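PDB 3BY5: cobalamin biosynthesis protein from Agrobacterium tumefaciens, which probably takes part in cobalamin (vitamin B12) biosynthesis as a member of the CbiG C-terminal family, although its exact role remains unestablished. Local coordinates for residues V70-E73 with R74-V78. Sequence-based numbering, arbitrary orientation.
Sequences VAQE and RLEAV
Val70, the residue just before the N-cap, packs on Leu75 in a hydrophobic staple that spans the start of helix 72-84, and it also touches Arg74, a worked example of how a helix start is secured by apolar packing as well as by backbone bonds. Ala71 occupies the N-cap position, and its carbonyl oxygen takes the first bonds of the helix: in the good one Leu75 N, 3.0 Å from Ala71 O, approaches in the carbonyl plane, and a weak one comes from Arg74 N. Gln72 O and Glu73 O then receive the N-H groups of Glu76 and Ala77, setting the i to i+4 pattern.

Because CG1 of Val70 stands anti to its own backbone nitrogen (chi1 -178°), this methyl is the branch turned to the helix. Val70 CG1 lies 3.7 Å from Arg74 CG and 3.9 Å from Leu75 CD2, so it bridges two neighbouring side chains. The Val70 and Arg74 side chains meet at a slant. Beyond CG the arginine bends twice, at chi2 and chi3, which brings one face of its guanidinium over Val78 CG2, 3.4 Å from the plane and towards the rim of the group.

Leu75 spreads its two methyls between different neighbours: CD2 goes to the valine, while CD1 approaches Gln72 NE2 at 4.0 Å. Leu75 also packs on Ala102 of helix 98-107, which Val70 meets at Ala105, so the buried side of this turn faces that helix. At the cap, Ala71 N is hydrogen-bonded to Ser66 OG of the second subunit, placing the helix start at the dimer interface. On the exposed side the Gln72 amide and Glu76 carboxylate planes are turned 41° apart, with Gln72 NE2 4.2 Å from Glu76 OE2.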
loop_
_atom_site.group_PDB
_atom_site.type_symbol
_atom_site.label_atom_id
_atom_site.label_comp_id
_atom_site.label_asym_id
_atom_site.label_seq_id
_atom_site.Cartn_x
_atom_site.Cartn_y
_atom_site.Cartn_z
ATOM N N VAL A 70 -0.374 -3.404 5.194
ATOM C CA VAL A 70 -1.742 -3.506 5.687
ATOM C C VAL A 70 -1.771 -3.396 7.209
ATOM O O VAL A 70 -1.055 -4.122 7.889
ATOM C CB VAL A 70 -2.383 -4.841 5.232
ATOM C CG1 VAL A 70 -3.807 -4.932 5.689
ATOM C CG2 VAL A 70 -2.322 -4.971 3.722
ATOM N N ALA A 71 -2.591 -2.479 7.726
ATOM C CA ALA A 71 -2.768 -2.273 9.169
ATOM C C ALA A 71 -3.287 -3.524 9.869
ATOM O O ALA A 71 -4.021 -4.311 9.270
ATOM C CB ALA A 71 -3.706 -1.104 9.422
ATOM N N GLN A 72 -2.908 -3.695 11.135
ATOM C CA GLN A 72 -3.268 -4.880 11.925
ATOM C C GLN A 72 -4.779 -5.040 12.120
ATOM O O GLN A 72 -5.280 -6.160 12.162
ATOM C CB GLN A 72 -2.544 -4.855 13.279
ATOM C CG GLN A 72 -2.465 -6.206 14.004
ATOM C CD GLN A 72 -1.456 -7.168 13.385
ATOM O OE1 GLN A 72 -0.339 -6.780 13.032
ATOM N NE2 GLN A 72 -1.845 -8.433 13.262
ATOM N N GLU A 73 -5.487 -3.915 12.218
ATOM C CA GLU A 73 -6.949 -3.873 12.328
ATOM C C GLU A 73 -7.612 -4.453 11.093
ATOM O O GLU A 73 -8.634 -5.128 11.189
ATOM C CB GLU A 73 -7.433 -2.427 12.505
ATOM C CG GLU A 73 -7.278 -1.851 13.913
ATOM C CD GLU A 73 -5.860 -1.370 14.242
ATOM O OE1 GLU A 73 -5.628 -0.986 15.414
ATOM O OE2 GLU A 73 -4.983 -1.364 13.346
ATOM N N ARG A 74 -7.016 -4.167 9.938
ATOM C CA ARG A 74 -7.511 -4.611 8.643
ATOM C C ARG A 74 -7.186 -6.091 8.432
ATOM O O ARG A 74 -7.992 -6.831 7.872
ATOM C CB ARG A 74 -6.914 -3.729 7.536
ATOM C CG ARG A 74 -7.396 -4.003 6.107
ATOM C CD ARG A 74 -8.759 -3.392 5.802
ATOM N NE ARG A 74 -9.847 -4.361 5.951
ATOM C CZ ARG A 74 -10.359 -5.085 4.956
ATOM N NH1 ARG A 74 -9.888 -4.957 3.718
ATOM N NH2 ARG A 74 -11.349 -5.938 5.202
ATOM N N LEU A 75 -6.011 -6.513 8.895
ATOM C CA LEU A 75 -5.605 -7.912 8.847
ATOM C C LEU A 75 -6.519 -8.772 9.684
ATOM O O LEU A 75 -6.973 -9.822 9.227
ATOM C CB LEU A 75 -4.182 -8.086 9.365
ATOM C CG LEU A 75 -2.990 -7.688 8.499
ATOM C CD1 LEU A 75 -1.715 -7.958 9.264
ATOM C CD2 LEU A 75 -2.983 -8.458 7.214
ATOM N N GLU A 76 -6.779 -8.323 10.911
ATOM C CA GLU A 76 -7.685 -9.015 11.822
ATOM C C GLU A 76 -9.097 -9.157 11.244
ATOM O O GLU A 76 -9.699 -10.223 11.336
ATOM C CB GLU A 76 -7.729 -8.315 13.182
ATOM C CG GLU A 76 -6.498 -8.550 14.067
ATOM C CD GLU A 76 -6.348 -9.990 14.559
ATOM O OE1 GLU A 76 -7.368 -10.716 14.680
ATOM O OE2 GLU A 76 -5.195 -10.390 14.841
ATOM N N ALA A 77 -9.597 -8.087 10.635
ATOM C CA ALA A 77 -10.909 -8.075 9.991
ATOM C C ALA A 77 -11.022 -9.133 8.905
ATOM O O ALA A 77 -11.986 -9.890 8.880
ATOM C CB ALA A 77 -11.200 -6.696 9.416
ATOM N N VAL A 78 -10.016 -9.181 8.032
ATOM C CA VAL A 78 -9.934 -10.129 6.913
ATOM C C VAL A 78 -9.874 -11.573 7.402
ATOM O O VAL A 78 -10.613 -12.430 6.909
ATOM C CB VAL A 78 -8.730 -9.782 5.998
ATOM C CG1 VAL A 78 -8.348 -10.930 5.085
ATOM C CG2 VAL A 78 -9.066 -8.570 5.175
#